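Local coordinates for Co-type Nitrile Hydratase beta subunit (Pseudomonas putida, PDB 3QYH), which forms, together with the alpha subunit, a cobalt-type nitrile hydratase, which probably converts nitriles to amides by adding water, at residues B[121-133]-B[177-189]. Residues are numbered along the deposited sequence; the frame is centred on the assembly and turned at random.
Sequences AAREEGARARFAV and GKGEHPQHVYTVS
Arg123 and Glu180 form a two-pronged salt bridge at one end of the contact: NE of Arg123 meets OE2 of Glu180 at 2.7 Å and NH2 meets OE1 at 2.9 Å, each on the syn side of its oxygen. The grip is side-on, through NE and one terminal nitrogen, and twisted, the guanidinium and carboxylate planes lying 43° apart. A bend at chi2 (-73°) turns the arginine chain toward the glutamate, and NH1 is held by Ala122 O and by Ser120 O. A leucine in place of Arg123 would probably leave the Glu180 carboxylate without its cationic mate and strip the Ala122 and Ser120 carbonyls of a donor.

Backbone and water bonds join the middle. Ala127 N donates to Pro182 O at 2.9 Å, while one water links Ala127 O to His184 NE2 and a second bridges Arg128 O and His184 N. These tie the irregular connection between helix 111-117 and strand 136-139 to the beginning of strand 183-191, one strand of the antiparallel sheet of the SH3-like C-terminal region.

Apolar and aromatic packing follows along the strand. The Ala129 methyl sits squarely over one face of the His184 imidazole, CB 3.5 Å from the ring centroid, a CH-pi contact; ND1 of the same ring is bonded to Asp164. Farther on, Phe131 directs its edge at the face of Tyr186 in an offset edge-to-face pair, centroids 5.7 Å apart and planes at 73°. The Tyr186 hydroxyl accepts a weak bond from Phe131 N (3.3 Å) and is also hydrogen-bonded to Asp213, whose carboxylate forms a salt bridge with Arg130.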
loop_
_atom_site.group_PDB
_atom_site.type_symbol
_atom_site.label_atom_id
_atom_site.label_comp_id
_atom_site.label_asym_id
_atom_site.label_seq_id
_atom_site.Cartn_x
_atom_site.Cartn_y
_atom_site.Cartn_z
ATOM N N ALA B 121 -8.054 8.544 7.067
ATOM C CA ALA B 121 -8.271 7.901 8.369
ATOM C C ALA B 121 -7.892 8.850 9.518
ATOM O O ALA B 121 -8.038 8.502 10.686
ATOM C CB ALA B 121 -7.457 6.626 8.458
ATOM N N ALA B 122 -7.368 10.029 9.186
ATOM C CA ALA B 122 -7.035 11.015 10.226
ATOM C C ALA B 122 -8.302 11.484 10.940
ATOM O O ALA B 122 -9.355 11.620 10.312
ATOM C CB ALA B 122 -6.290 12.206 9.624
ATOM N N ARG B 123 -8.215 11.686 12.251
ATOM C CA ARG B 123 -9.344 12.181 13.023
ATOM C C ARG B 123 -8.938 13.356 13.902
ATOM O O ARG B 123 -7.788 13.460 14.340
ATOM C CB ARG B 123 -9.956 11.076 13.868
ATOM C CG ARG B 123 -10.548 9.937 13.065
ATOM C CD ARG B 123 -11.847 10.323 12.386
ATOM N NE ARG B 123 -12.423 9.187 11.670
ATOM C CZ ARG B 123 -12.130 8.871 10.411
ATOM N NH1 ARG B 123 -11.264 9.607 9.725
ATOM N NH2 ARG B 123 -12.704 7.821 9.832
ATOM N N GLU B 124 -9.896 14.231 14.169
ATOM C CA GLU B 124 -9.640 15.466 14.894
ATOM C C GLU B 124 -9.222 15.216 16.340
ATOM O O GLU B 124 -8.251 15.799 16.828
ATOM C CB GLU B 124 -10.892 16.348 14.873
ATOM C CG GLU B 124 -10.650 17.765 15.348
ATOM C CD GLU B 124 -9.781 18.549 14.385
ATOM O OE1 GLU B 124 -9.904 18.322 13.161
ATOM O OE2 GLU B 124 -8.977 19.387 14.852
ATOM N N GLU B 125 -9.957 14.354 17.030
ATOM C CA GLU B 125 -9.651 14.095 18.430
ATOM C C GLU B 125 -9.539 12.613 18.737
ATOM O O GLU B 125 -10.208 11.787 18.118
ATOM C CB GLU B 125 -10.687 14.758 19.336
ATOM C CG GLU B 125 -12.124 14.473 18.952
ATOM C CD GLU B 125 -13.093 15.457 19.589
ATOM O OE1 GLU B 125 -12.669 16.598 19.884
ATOM O OE2 GLU B 125 -14.274 15.091 19.791
ATOM N N GLY B 126 -8.665 12.286 19.679
ATOM C CA GLY B 126 -8.462 10.907 20.096
ATOM C C GLY B 126 -7.583 10.897 21.329
ATOM O O GLY B 126 -7.302 11.959 21.880
ATOM N N ALA B 127 -7.143 9.710 21.752
ATOM C CA ALA B 127 -6.283 9.588 22.921
ATOM C C ALA B 127 -5.066 10.504 22.803
ATOM O O ALA B 127 -4.533 10.720 21.713
ATOM C CB ALA B 127 -5.861 8.132 23.123
ATOM N N ARG B 128 -4.636 11.057 23.928
ATOM C CA ARG B 128 -3.464 11.923 23.955
ATOM C C ARG B 128 -2.198 11.138 23.605
ATOM O O ARG B 128 -2.084 9.953 23.896
ATOM C CB ARG B 128 -3.309 12.555 25.353
ATOM C CG ARG B 128 -3.173 11.483 26.459
ATOM C CD ARG B 128 -2.701 11.910 27.886
ATOM N NE ARG B 128 -1.338 12.324 27.875
ATOM C CZ ARG B 128 -0.177 11.837 28.293
ATOM N NH1 ARG B 128 0.805 12.630 27.942
ATOM N NH2 ARG B 128 0.078 10.741 29.008
ATOM N N ALA B 129 -1.235 11.809 22.990
ATOM C CA ALA B 129 0.030 11.175 22.660
ATOM C C ALA B 129 0.830 10.944 23.940
ATOM O O ALA B 129 1.026 11.872 24.723
ATOM C CB ALA B 129 0.816 12.046 21.695
ATOM N N ARG B 130 1.272 9.706 24.162
ATOM C CA ARG B 130 2.134 9.401 25.303
ATOM C C ARG B 130 3.601 9.589 24.962
ATOM O O ARG B 130 4.431 9.674 25.855
ATOM C CB ARG B 130 1.924 7.959 25.770
ATOM C CG ARG B 130 0.606 7.698 26.440
ATOM C CD ARG B 130 0.616 6.268 26.996
ATOM N NE ARG B 130 0.645 5.284 25.918
ATOM C CZ ARG B 130 1.070 4.028 26.042
ATOM N NH1 ARG B 130 1.549 3.582 27.203
ATOM N NH2 ARG B 130 1.030 3.218 24.993
ATOM N N PHE B 131 3.934 9.632 23.674
ATOM C CA PHE B 131 5.331 9.674 23.268
ATOM C C PHE B 131 5.700 10.912 22.432
ATOM O O PHE B 131 4.876 11.485 21.727
ATOM C CB PHE B 131 5.702 8.378 22.526
ATOM C CG PHE B 131 5.256 7.136 23.245
ATOM C CD1 PHE B 131 5.915 6.702 24.378
ATOM C CD2 PHE B 131 4.151 6.431 22.810
ATOM C CE1 PHE B 131 5.479 5.575 25.060
ATOM C CE2 PHE B 131 3.719 5.293 23.490
ATOM C CZ PHE B 131 4.391 4.875 24.616
ATOM N N ALA B 132 6.962 11.298 22.504
ATOM C CA ALA B 132 7.455 12.425 21.739
ATOM C C ALA B 132 8.550 11.908 20.839
ATOM O O ALA B 132 9.162 10.878 21.141
ATOM C CB ALA B 132 8.004 13.484 22.678
ATOM N N VAL B 133 8.835 12.605 19.740
ATOM C CA VAL B 133 9.935 12.124 18.928
ATOM C C VAL B 133 11.228 12.147 19.742
ATOM O O VAL B 133 11.431 13.038 20.567
ATOM C CB VAL B 133 10.059 12.793 17.505
ATOM C CG1 VAL B 133 8.790 13.501 17.084
ATOM C CG2 VAL B 133 11.318 13.588 17.327
ATOM N N GLY B 177 -16.079 -4.096 14.475
ATOM C CA GLY B 177 -17.269 -3.435 14.981
ATOM C C GLY B 177 -17.163 -2.841 16.377
ATOM O O GLY B 177 -18.172 -2.706 17.061
ATOM N N LYS B 178 -15.961 -2.462 16.797
ATOM C CA LYS B 178 -15.747 -1.920 18.139
ATOM C C LYS B 178 -15.454 -0.430 18.117
ATOM O O LYS B 178 -14.992 0.129 19.103
ATOM C CB LYS B 178 -14.581 -2.646 18.829
ATOM C CG LYS B 178 -14.872 -4.110 19.126
ATOM C CD LYS B 178 -13.721 -4.760 19.882
ATOM C CE LYS B 178 -13.937 -6.262 20.071
ATOM N NZ LYS B 178 -15.156 -6.551 20.872
ATOM N N GLY B 179 -15.695 0.214 16.985
ATOM C CA GLY B 179 -15.497 1.643 16.909
ATOM C C GLY B 179 -14.113 2.031 16.430
ATOM O O GLY B 179 -13.242 1.175 16.221
ATOM N N GLU B 180 -13.905 3.333 16.275
ATOM C CA GLU B 180 -12.652 3.850 15.737
ATOM C C GLU B 180 -11.539 4.046 16.760
ATOM O O GLU B 180 -10.369 3.991 16.392
ATOM C CB GLU B 180 -12.899 5.162 14.984
ATOM C CG GLU B 180 -13.732 4.981 13.742
ATOM C CD GLU B 180 -13.776 6.221 12.873
ATOM O OE1 GLU B 180 -14.049 6.082 11.660
ATOM O OE2 GLU B 180 -13.518 7.341 13.376
ATOM N N HIS B 181 -11.894 4.296 18.023
ATOM C CA HIS B 181 -10.892 4.522 19.082
ATOM C C HIS B 181 -9.650 5.249 18.618
ATOM O O HIS B 181 -8.548 4.726 18.699
ATOM C CB HIS B 181 -10.505 3.208 19.743
ATOM C CG HIS B 181 -11.630 2.568 20.483
ATOM N ND1 HIS B 181 -11.868 2.803 21.820
ATOM C CD2 HIS B 181 -12.609 1.731 20.067
ATOM C CE1 HIS B 181 -12.932 2.120 22.202
ATOM N NE2 HIS B 181 -13.401 1.461 21.156
ATOM N N PRO B 182 -9.816 6.474 18.122
ATOM C CA PRO B 182 -8.690 7.163 17.488
ATOM C C PRO B 182 -7.554 7.469 18.471
ATOM O O PRO B 182 -7.793 7.768 19.641
ATOM C CB PRO B 182 -9.320 8.472 16.963
ATOM C CG PRO B 182 -10.779 8.251 17.017
ATOM C CD PRO B 182 -11.054 7.265 18.085
ATOM N N GLN B 183 -6.325 7.366 17.989
ATOM C CA GLN B 183 -5.156 7.586 18.827
ATOM C C GLN B 183 -4.008 7.943 17.904
ATOM O O GLN B 183 -4.138 7.868 16.674
ATOM C CB GLN B 183 -4.829 6.329 19.659
ATOM C CG GLN B 183 -4.483 5.093 18.808
ATOM C CD GLN B 183 -4.179 3.845 19.630
ATOM O OE1 GLN B 183 -3.424 3.894 20.609
ATOM N NE2 GLN B 183 -4.766 2.712 19.234
ATOM N N HIS B 184 -2.887 8.351 18.488
ATOM C CA HIS B 184 -1.731 8.724 17.707
ATOM C C HIS B 184 -1.057 7.550 17.002
ATOM O O HIS B 184 -1.043 6.409 17.505
ATOM C CB HIS B 184 -0.720 9.472 18.576
ATOM C CG HIS B 184 -1.112 10.890 18.856
ATOM N ND1 HIS B 184 -0.518 11.962 18.229
ATOM C CD2 HIS B 184 -2.073 11.403 19.659
ATOM C CE1 HIS B 184 -1.071 13.083 18.666
ATOM N NE2 HIS B 184 -2.021 12.771 19.526
ATOM N N VAL B 185 -0.499 7.853 15.834
ATOM C CA VAL B 185 0.324 6.913 15.081
ATOM C C VAL B 185 1.703 7.528 14.949
ATOM O O VAL B 185 1.835 8.722 14.630
ATOM C CB VAL B 185 -0.271 6.662 13.675
ATOM C CG1 VAL B 185 0.712 5.891 12.803
ATOM C CG2 VAL B 185 -1.605 5.926 13.789
ATOM N N TYR B 186 2.736 6.740 15.215
ATOM C CA TYR B 186 4.105 7.236 15.143
ATOM C C TYR B 186 4.868 6.411 14.125
ATOM O O TYR B 186 4.623 5.210 13.989
ATOM C CB TYR B 186 4.812 7.070 16.495
ATOM C CG TYR B 186 4.057 7.597 17.707
ATOM C CD1 TYR B 186 3.159 6.794 18.407
ATOM C CD2 TYR B 186 4.268 8.900 18.169
ATOM C CE1 TYR B 186 2.476 7.278 19.511
ATOM C CE2 TYR B 186 3.596 9.386 19.277
ATOM C CZ TYR B 186 2.711 8.582 19.944
ATOM O OH TYR B 186 2.032 9.045 21.040
ATOM N N THR B 187 5.807 7.027 13.420
ATOM C CA THR B 187 6.852 6.226 12.779
ATOM C C THR B 187 7.941 5.911 13.802
ATOM O O THR B 187 8.464 6.818 14.467
ATOM C CB THR B 187 7.499 6.915 11.569
ATOM O OG1 THR B 187 6.503 7.156 10.575
ATOM C CG2 THR B 187 8.584 6.001 10.955
ATOM N N VAL B 188 8.268 4.628 13.935
ATOM C CA VAL B 188 9.272 4.195 14.892
ATOM C C VAL B 188 10.434 3.590 14.137
ATOM O O VAL B 188 10.219 2.772 13.251
ATOM C CB VAL B 188 8.711 3.152 15.852
ATOM C CG1 VAL B 188 9.818 2.641 16.792
ATOM C CG2 VAL B 188 7.532 3.718 16.638
ATOM N N SER B 189 11.662 3.986 14.483
ATOM C CA SER B 189 12.847 3.526 13.764
ATOM C C SER B 189 13.566 2.423 14.569
ATOM O O SER B 189 13.833 2.579 15.754
ATOM C CB SER B 189 13.799 4.701 13.495
ATOM O OG SER B 189 14.981 4.283 12.867
HETATM O O HOH W 1 -4.627 13.716 20.853
HETATM O O HOH W 2 -2.556 8.406 21.392
#